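Local coordinates for protein ribonucleoside-diphosphate reductase subunit beta (PDB 6ZJK) that houses the diiron centre of a ribonucleotide reductase and, as in related small subunits, probably generates the radical needed to make deoxyribonucleotides from ribonucleoside diphosphates, at residues A[116-121]-A[129-134]; A[49-52]-A[58-61]; A[98-103]-A[142-147]. All blocks are in the same frame, centred on the assembly; numbering follows the deposited sequence.

Contact 1: A[116-121]-A[129-134]; sequences NISRYI and LLNIQT
Leu130 has CG anti to its carbonyl carbon (chi1 -68°), and its second torsion then sends CD1 on toward Ser118, whose OG stands anti to the backbone N. The pair closes a helical hairpin, the turn between helices 90-118 and 124-151 of the ferritin-like bundle of the R2 family. Leu130 CD1 does nearly all the touching. It lies 3.9 Å from Ser118 CB, while Ile117 CG2 at 4.4 Å and Ile121 CG1 at 4.2 Å from the same methyl complete an apolar patch. A branched leucine suits this place because one methyl can reach three residues at once, and serine is small enough to let the methyl close on its backbone. A type I turn from Ser118 to Ile121, with the bond Ile121 N to Ser118 O (3.2 Å), carries the chain out of helix 90-118 and brings Ile121 round to the same methyl.

The polar flank serves other partners. Asn131 ND2 donates to Glu138 OE2 of the second subunit, so the hairpin borders the dimer interface. Leu130 O is gripped twice by Thr134, one turn further on: Thr134 N and Thr134 OG1 (3.0 Å) reach it from opposite faces of the carbonyl plane, the hydroxyl tilted 31° from that plane.

Contact 2: A[49-52]-A[58-61]; sequences REWN and WASD
Trp51 meets Ala59 and Ser60 through the far corner of its six-membered ring, folding the loop that precedes helix 58-68 back onto the beginning of that helix, at the flank of the ferritin-like bundle. The nearest CA atoms, those of Trp51 and Ser60, are 8.0 Å apart, a gap that the long indole spans. Chi1 of -77° carries the indole across it, and chi2 of 92° sets the ring plane about perpendicular to the plane of CA, CB and CG.

The apolar part is small: CZ3 of Trp51 lies 4.4 Å from Ala59 CB. Alanine fits because its single methyl lets the helix backbone come close behind it, and Ser60 joins through its main chain, with Ser60 CA 4.4 Å from Trp51 CZ3. The ring approaches both residues obliquely. No hydrogen bond joins the two segments.

Polar and ionic bonds instead tie each segment elsewhere. In the loop, Arg49 spreads its guanidinium group between two carboxylates of the second subunit, NH2 to Glu138 and NH1 to Glu112; in the helix, Trp58 NE1 donates to Glu251 on helix 225-255. The indole of Trp51 also meets the Tyr63 ring, one turn further along helix 58-68, and packs on Gln142 of the second subunit. Of the atoms of 58-61, Ala59 O comes nearest the indole, 4.2 Å from Trp51 CZ3.

Contact 3: A[98-103]-A[142-147]; sequences KIISFL and QSYSYI
Tyr144 reaches from helix 124-151 toward helix 90-118 and leans one side of its ring against both Ile100 and Leu103, residues that lie one helical turn apart. Tyr144 CD1 meets Ile100 CG1 at 4.2 Å. At the diagonally placed corner, Tyr144 CE2 comes within 3.9 Å of Leu103 C, and the phenol oxygen OH is 4.0 Å from Leu103 CB. Both approaches to the ring are oblique. Next to this, Ile100 CD1 meets Ile147 CD1 at 4.4 Å, extending the apolar seam by a turn.

In Ile100, CG1 is anti to the backbone N (chi1 -155°), which swings the longer branch toward the partner helix, where it and the Tyr144 side chain run alongside each other with opposed directions. Isoleucine and leucine suit this side of a buried ring because they offer it carbon and leave its polar end to another partner.

That partner is Asp107, an iron ligand one helical turn beyond Leu103, whose OD2 is hydrogen-bonded to Tyr144 OH; the tyrosine side chain is about 5 Å from an iron(III) ion. Tyr144 also follows the iron ligand His140 by four residues. This setting is consistent with the radical-bearing tyrosine of class I R2 proteins.

The two helices run nearly antiparallel, their local axes at 147° and 10.5 Å apart at closest approach. Phe208 of helix 190-220 packs on both Leu103 and Tyr144, while helix 225-255 brings Phe231 to Leu103, Ile234 to Tyr144 and Ile230 to Ile147, so all four helices that carry iron ligands meet round this all-helical core.

Overall arrangement
Contacts 1 and 3 join the same two helices, 90-118 and 124-151, with centres about 23 Å apart; contact 1 lies by the turn of the hairpin and is nested within the loop that contact 3 closes. Both are buried and largely apolar, but contact 3 adds an aromatic ring tied to the iron site, whereas contact 1 depends on one leucine methyl. Contact 2 is more peripheral and only partly buried, and pairs an indole with a helix backbone. It abuts contact 1, where Leu129 CD2 lies 3.9 Å from Ala59 O. Asn131 of contact 1 and Arg49 of contact 2 both bond to Glu138 of the second subunit.

Contact 1: A[116-121]-A[129-134]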
loop_
_atom_site.group_PDB
_atom_site.type_symbol
_atom_site.label_atom_id
_atom_site.label_comp_id
_atom_site.label_asym_id
_atom_site.label_seq_id
_atom_site.Cartn_x
_atom_site.Cartn_y
_atom_site.Cartn_z
ATOM N N ASN A 116 3.026 9.283 -4.039
ATOM C CA ASN A 116 3.810 10.435 -4.357
ATOM C C ASN A 116 3.623 11.496 -3.317
ATOM O O ASN A 116 4.456 12.340 -3.119
ATOM C CB ASN A 116 3.389 10.964 -5.701
ATOM C CG ASN A 116 4.145 10.336 -6.809
ATOM O OD1 ASN A 116 4.290 9.135 -6.869
ATOM N ND2 ASN A 116 4.631 11.157 -7.703
ATOM N N ILE A 117 2.513 11.439 -2.654
ATOM C CA ILE A 117 2.269 12.362 -1.648
ATOM C C ILE A 117 2.984 11.826 -0.452
ATOM O O ILE A 117 3.721 12.516 0.167
ATOM C CB ILE A 117 0.791 12.464 -1.412
ATOM C CG1 ILE A 117 0.221 13.448 -2.396
ATOM C CG2 ILE A 117 0.501 12.908 -0.014
ATOM C CD1 ILE A 117 -1.261 13.461 -2.413
ATOM N N SER A 118 2.746 10.570 -0.161
ATOM C CA SER A 118 3.342 9.910 0.968
ATOM C C SER A 118 4.834 9.982 1.118
ATOM O O SER A 118 5.318 10.032 2.173
ATOM C CB SER A 118 2.929 8.481 0.956
ATOM O OG SER A 118 3.310 7.864 2.110
ATOM N N ARG A 119 5.576 10.113 0.053
ATOM C CA ARG A 119 6.980 10.206 0.116
ATOM C C ARG A 119 7.569 11.544 0.521
ATOM O O ARG A 119 8.743 11.675 0.613
ATOM C CB ARG A 119 7.546 9.643 -1.181
ATOM C CG ARG A 119 7.923 10.577 -2.289
ATOM C CD ARG A 119 8.534 9.811 -3.475
ATOM N NE ARG A 119 8.194 10.487 -4.724
ATOM C CZ ARG A 119 8.938 10.556 -5.823
ATOM N NH1 ARG A 119 10.128 10.007 -5.902
ATOM N NH2 ARG A 119 8.480 11.213 -6.863
ATOM N N TYR A 120 6.701 12.493 0.781
ATOM C CA TYR A 120 7.111 13.802 1.230
ATOM C C TYR A 120 6.650 13.986 2.655
ATOM O O TYR A 120 6.996 14.896 3.272
ATOM C CB TYR A 120 6.563 14.900 0.363
ATOM C CG TYR A 120 7.214 14.966 -0.962
ATOM C CD1 TYR A 120 6.712 14.293 -2.035
ATOM C CD2 TYR A 120 8.332 15.674 -1.144
ATOM C CE1 TYR A 120 7.310 14.345 -3.250
ATOM C CE2 TYR A 120 8.931 15.715 -2.356
ATOM C CZ TYR A 120 8.397 15.045 -3.393
ATOM O OH TYR A 120 8.995 15.100 -4.590
ATOM N N ILE A 121 5.856 13.081 3.157
ATOM C CA ILE A 121 5.371 13.145 4.496
ATOM C C ILE A 121 6.413 12.634 5.521
ATOM O O ILE A 121 6.820 11.530 5.457
ATOM C CB ILE A 121 4.111 12.319 4.629
ATOM C CG1 ILE A 121 2.988 12.937 3.813
ATOM C CG2 ILE A 121 3.721 12.203 6.060
ATOM C CD1 ILE A 121 2.392 14.199 4.351
ATOM N N LEU A 129 -0.639 5.155 7.373
ATOM C CA LEU A 129 -2.045 5.239 7.038
ATOM C C LEU A 129 -2.278 5.467 5.567
ATOM O O LEU A 129 -3.162 4.954 5.023
ATOM C CB LEU A 129 -2.780 6.255 7.894
ATOM C CG LEU A 129 -2.820 6.176 9.417
ATOM C CD1 LEU A 129 -3.312 7.435 10.066
ATOM C CD2 LEU A 129 -3.545 5.010 9.966
ATOM N N LEU A 130 -1.464 6.270 4.942
ATOM C CA LEU A 130 -1.632 6.473 3.506
ATOM C C LEU A 130 -1.336 5.201 2.718
ATOM O O LEU A 130 -1.953 4.974 1.664
ATOM C CB LEU A 130 -0.743 7.620 3.013
ATOM C CG LEU A 130 -1.089 9.040 3.491
ATOM C CD1 LEU A 130 0.074 9.965 3.202
ATOM C CD2 LEU A 130 -2.338 9.563 2.799
ATOM N N ASN A 131 -0.392 4.377 3.193
ATOM C CA ASN A 131 -0.118 3.091 2.547
ATOM C C ASN A 131 -1.304 2.143 2.694
ATOM O O ASN A 131 -1.628 1.395 1.768
ATOM C CB ASN A 131 1.125 2.429 3.159
ATOM C CG ASN A 131 2.423 3.079 2.737
ATOM O OD1 ASN A 131 2.500 3.747 1.712
ATOM N ND2 ASN A 131 3.475 2.841 3.513
ATOM N N ILE A 132 -1.976 2.175 3.814
ATOM C CA ILE A 132 -3.135 1.360 3.963
ATOM C C ILE A 132 -4.223 1.883 3.011
ATOM O O ILE A 132 -4.956 1.147 2.451
ATOM C CB ILE A 132 -3.661 1.394 5.369
ATOM C CG1 ILE A 132 -2.624 0.878 6.356
ATOM C CG2 ILE A 132 -4.890 0.571 5.508
ATOM C CD1 ILE A 132 -3.052 0.944 7.798
ATOM N N GLN A 133 -4.287 3.190 2.848
ATOM C CA GLN A 133 -5.252 3.784 1.980
ATOM C C GLN A 133 -4.992 3.296 0.585
ATOM O O GLN A 133 -5.883 2.891 -0.043
ATOM C CB GLN A 133 -5.215 5.302 2.018
ATOM C CG GLN A 133 -6.282 5.996 1.224
ATOM C CD GLN A 133 -6.237 7.506 1.262
ATOM O OE1 GLN A 133 -5.547 8.132 2.037
ATOM N NE2 GLN A 133 -7.005 8.098 0.396
ATOM N N THR A 134 -3.757 3.363 0.130
ATOM C CA THR A 134 -3.414 2.933 -1.226
ATOM C C THR A 134 -3.852 1.494 -1.490
ATOM O O THR A 134 -4.387 1.179 -2.567
ATOM C CB THR A 134 -1.912 3.068 -1.453
ATOM O OG1 THR A 134 -1.533 4.436 -1.306
ATOM C CG2 THR A 134 -1.532 2.598 -2.834
#

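Contact 2: A[49-52]-A[58-61]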
loop_
_atom_site.group_PDB
_atom_site.type_symbol
_atom_site.label_atom_id
_atom_site.label_comp_id
_atom_site.label_asym_id
_atom_site.label_seq_id
_atom_site.Cartn_x
_atom_site.Cartn_y
_atom_site.Cartn_z
ATOM N N ARG A 49 9.299 2.685 11.806
ATOM C CA ARG A 49 7.974 2.552 12.301
ATOM C C ARG A 49 8.009 2.169 13.760
ATOM O O ARG A 49 8.286 1.062 14.118
ATOM C CB ARG A 49 7.217 1.501 11.501
ATOM C CG ARG A 49 6.461 1.953 10.271
ATOM C CD ARG A 49 7.293 2.652 9.247
ATOM N NE ARG A 49 6.537 3.004 8.073
ATOM C CZ ARG A 49 6.966 3.813 7.136
ATOM N NH1 ARG A 49 8.135 4.337 7.222
ATOM N NH2 ARG A 49 6.228 4.111 6.114
ATOM N N GLU A 50 7.739 3.139 14.597
ATOM C CA GLU A 50 7.722 2.953 16.022
ATOM C C GLU A 50 6.404 3.476 16.534
ATOM O O GLU A 50 6.281 4.563 16.958
ATOM C CB GLU A 50 8.922 3.650 16.652
ATOM C CG GLU A 50 10.227 3.150 16.112
ATOM C CD GLU A 50 11.469 3.856 16.556
ATOM O OE1 GLU A 50 11.459 4.970 17.032
ATOM O OE2 GLU A 50 12.481 3.257 16.363
ATOM N N TRP A 51 5.413 2.635 16.602
ATOM C CA TRP A 51 4.100 3.053 17.001
ATOM C C TRP A 51 3.885 3.589 18.421
ATOM O O TRP A 51 2.852 4.115 18.704
ATOM C CB TRP A 51 3.074 1.979 16.687
ATOM C CG TRP A 51 2.722 1.925 15.254
ATOM C CD1 TRP A 51 3.300 1.172 14.325
ATOM C CD2 TRP A 51 1.731 2.683 14.589
ATOM N NE1 TRP A 51 2.751 1.390 13.128
ATOM C CE2 TRP A 51 1.773 2.320 13.254
ATOM C CE3 TRP A 51 0.815 3.633 14.991
ATOM C CZ2 TRP A 51 0.960 2.883 12.320
ATOM C CZ3 TRP A 51 0.000 4.174 14.062
ATOM C CH2 TRP A 51 0.070 3.795 12.741
ATOM N N ASN A 52 4.833 3.418 19.319
ATOM C CA ASN A 52 4.675 3.895 20.647
ATOM C C ASN A 52 5.425 5.157 20.882
ATOM O O ASN A 52 5.562 5.545 21.958
ATOM C CB ASN A 52 5.035 2.830 21.643
ATOM C CG ASN A 52 4.056 1.700 21.656
ATOM O OD1 ASN A 52 4.239 0.719 21.002
ATOM N ND2 ASN A 52 3.047 1.822 22.442
ATOM N N TRP A 58 -4.216 10.717 17.059
ATOM C CA TRP A 58 -5.364 10.215 16.315
ATOM C C TRP A 58 -4.989 9.121 15.322
ATOM O O TRP A 58 -5.869 8.362 14.905
ATOM C CB TRP A 58 -6.082 11.370 15.604
ATOM C CG TRP A 58 -5.191 12.299 14.836
ATOM C CD1 TRP A 58 -4.712 13.535 15.251
ATOM C CD2 TRP A 58 -4.692 12.098 13.513
ATOM N NE1 TRP A 58 -3.934 14.088 14.255
ATOM C CE2 TRP A 58 -3.906 13.226 13.182
ATOM C CE3 TRP A 58 -4.837 11.073 12.566
ATOM C CZ2 TRP A 58 -3.274 13.348 11.943
ATOM C CZ3 TRP A 58 -4.198 11.196 11.345
ATOM C CH2 TRP A 58 -3.439 12.314 11.038
ATOM N N ALA A 59 -3.737 9.030 14.933
ATOM C CA ALA A 59 -3.273 8.001 14.027
ATOM C C ALA A 59 -3.535 6.593 14.520
ATOM O O ALA A 59 -3.898 5.748 13.781
ATOM C CB ALA A 59 -1.830 8.187 13.738
ATOM N N SER A 60 -3.398 6.363 15.792
ATOM C CA SER A 60 -3.615 5.068 16.355
ATOM C C SER A 60 -4.961 4.506 16.132
ATOM O O SER A 60 -5.072 3.400 15.738
ATOM C CB SER A 60 -3.327 5.066 17.849
ATOM O OG SER A 60 -2.071 5.570 18.099
ATOM N N ASP A 61 -6.000 5.250 16.440
ATOM C CA ASP A 61 -7.326 4.742 16.225
ATOM C C ASP A 61 -7.673 4.554 14.753
ATOM O O ASP A 61 -8.363 3.688 14.446
ATOM C CB ASP A 61 -8.361 5.590 16.911
ATOM C CG ASP A 61 -8.100 5.720 18.366
ATOM O OD1 ASP A 61 -8.406 4.772 19.057
ATOM O OD2 ASP A 61 -7.545 6.745 18.804
#

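Contact 3: A[98-103]-A[142-147]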
loop_
_atom_site.group_PDB
_atom_site.type_symbol
_atom_site.label_atom_id
_atom_site.label_comp_id
_atom_site.label_asym_id
_atom_site.label_seq_id
_atom_site.Cartn_x
_atom_site.Cartn_y
_atom_site.Cartn_z
ATOM N N LYS A 98 -21.006 4.665 -17.930
ATOM C CA LYS A 98 -20.137 5.837 -17.817
ATOM C C LYS A 98 -19.650 6.060 -16.387
ATOM O O LYS A 98 -18.518 6.508 -16.172
ATOM C CB LYS A 98 -20.858 7.079 -18.340
ATOM C CG LYS A 98 -21.034 7.061 -19.861
ATOM C CD LYS A 98 -22.134 7.992 -20.306
ATOM C CE LYS A 98 -22.436 7.776 -21.780
ATOM N NZ LYS A 98 -21.211 7.992 -22.599
ATOM N N ILE A 99 -20.492 5.780 -15.401
ATOM C CA ILE A 99 -20.131 6.069 -14.023
ATOM C C ILE A 99 -19.060 5.102 -13.548
ATOM O O ILE A 99 -18.046 5.505 -12.959
ATOM C CB ILE A 99 -21.377 6.010 -13.127
ATOM C CG1 ILE A 99 -22.271 7.237 -13.354
ATOM C CG2 ILE A 99 -20.981 5.840 -11.694
ATOM C CD1 ILE A 99 -23.626 7.083 -12.750
ATOM N N ILE A 100 -19.263 3.809 -13.802
ATOM C CA ILE A 100 -18.306 2.836 -13.296
ATOM C C ILE A 100 -16.978 2.941 -14.047
ATOM O O ILE A 100 -15.915 2.676 -13.478
ATOM C CB ILE A 100 -18.922 1.427 -13.308
ATOM C CG1 ILE A 100 -18.217 0.559 -12.261
ATOM C CG2 ILE A 100 -18.832 0.821 -14.667
ATOM C CD1 ILE A 100 -19.020 -0.632 -11.811
ATOM N N SER A 101 -16.997 3.372 -15.308
ATOM C CA SER A 101 -15.686 3.595 -15.912
ATOM C C SER A 101 -15.020 4.835 -15.320
ATOM O O SER A 101 -13.817 4.825 -15.033
ATOM C CB SER A 101 -15.809 3.721 -17.424
ATOM O OG SER A 101 -14.632 4.272 -17.980
ATOM N N PHE A 102 -15.773 5.869 -14.951
ATOM C CA PHE A 102 -15.206 7.042 -14.288
ATOM C C PHE A 102 -14.655 6.704 -12.912
ATOM O O PHE A 102 -13.539 7.113 -12.566
ATOM C CB PHE A 102 -16.276 8.131 -14.172
ATOM C CG PHE A 102 -15.805 9.372 -13.486
ATOM C CD1 PHE A 102 -14.748 10.115 -14.002
ATOM C CD2 PHE A 102 -16.416 9.801 -12.321
ATOM C CE1 PHE A 102 -14.316 11.264 -13.369
ATOM C CE2 PHE A 102 -15.981 10.957 -11.679
ATOM C CZ PHE A 102 -14.937 11.692 -12.218
ATOM N N LEU A 103 -15.401 5.935 -12.118
ATOM C CA LEU A 103 -14.924 5.604 -10.784
ATOM C C LEU A 103 -13.649 4.753 -10.842
ATOM O O LEU A 103 -12.728 4.947 -10.032
ATOM C CB LEU A 103 -16.030 4.893 -10.001
ATOM C CG LEU A 103 -17.334 5.666 -9.762
ATOM C CD1 LEU A 103 -18.261 4.923 -8.796
ATOM C CD2 LEU A 103 -17.090 7.109 -9.284
ATOM N N GLN A 142 -10.388 -3.266 -8.130
ATOM C CA GLN A 142 -10.590 -4.654 -8.468
ATOM C C GLN A 142 -12.005 -5.085 -8.362
ATOM O O GLN A 142 -12.441 -5.917 -9.088
ATOM C CB GLN A 142 -9.762 -5.565 -7.585
ATOM C CG GLN A 142 -9.721 -6.998 -8.013
ATOM C CD GLN A 142 -10.594 -7.846 -7.217
ATOM O OE1 GLN A 142 -10.785 -7.627 -6.075
ATOM N NE2 GLN A 142 -11.122 -8.820 -7.811
ATOM N N SER A 143 -12.695 -4.536 -7.393
ATOM C CA SER A 143 -14.132 -4.711 -7.218
ATOM C C SER A 143 -14.887 -4.454 -8.516
ATOM O O SER A 143 -15.977 -5.013 -8.709
ATOM C CB SER A 143 -14.676 -3.798 -6.106
ATOM O OG SER A 143 -14.764 -2.440 -6.525
ATOM N N TYR A 144 -14.409 -3.487 -9.258
ATOM C CA TYR A 144 -15.052 -3.080 -10.480
ATOM C C TYR A 144 -14.811 -4.143 -11.546
ATOM O O TYR A 144 -15.684 -4.458 -12.261
ATOM C CB TYR A 144 -14.643 -1.685 -10.960
ATOM C CG TYR A 144 -14.765 -0.576 -9.916
ATOM C CD1 TYR A 144 -15.817 -0.543 -9.054
ATOM C CD2 TYR A 144 -13.821 0.395 -9.797
ATOM C CE1 TYR A 144 -15.929 0.433 -8.111
ATOM C CE2 TYR A 144 -13.932 1.379 -8.857
ATOM C CZ TYR A 144 -14.983 1.383 -8.021
ATOM O OH TYR A 144 -15.075 2.321 -7.081
ATOM N N SER A 145 -13.608 -4.669 -11.630
ATOM C CA SER A 145 -13.327 -5.781 -12.534
ATOM C C SER A 145 -14.201 -6.988 -12.203
ATOM O O SER A 145 -14.686 -7.683 -13.106
ATOM C CB SER A 145 -11.841 -6.155 -12.482
ATOM O OG SER A 145 -11.102 -5.476 -13.492
ATOM N N TYR A 146 -14.373 -7.244 -10.926
ATOM C CA TYR A 146 -15.185 -8.329 -10.472
ATOM C C TYR A 146 -16.648 -8.150 -10.865
ATOM O O TYR A 146 -17.260 -9.079 -11.254
ATOM C CB TYR A 146 -15.070 -8.537 -8.989
ATOM C CG TYR A 146 -16.061 -9.464 -8.385
ATOM C CD1 TYR A 146 -16.170 -10.741 -8.786
ATOM C CD2 TYR A 146 -16.854 -9.076 -7.373
ATOM C CE1 TYR A 146 -17.053 -11.585 -8.220
ATOM C CE2 TYR A 146 -17.745 -9.916 -6.795
ATOM C CZ TYR A 146 -17.847 -11.171 -7.234
ATOM O OH TYR A 146 -18.721 -12.007 -6.664
ATOM N N ILE A 147 -17.199 -6.960 -10.695
ATOM C CA ILE A 147 -18.587 -6.699 -11.110
ATOM C C ILE A 147 -18.756 -6.942 -12.614
ATOM O O ILE A 147 -19.662 -7.663 -13.046
ATOM C CB ILE A 147 -19.029 -5.278 -10.718
ATOM C CG1 ILE A 147 -19.179 -5.162 -9.196
ATOM C CG2 ILE A 147 -20.348 -4.894 -11.438
ATOM C CD1 ILE A 147 -19.364 -3.727 -8.675
#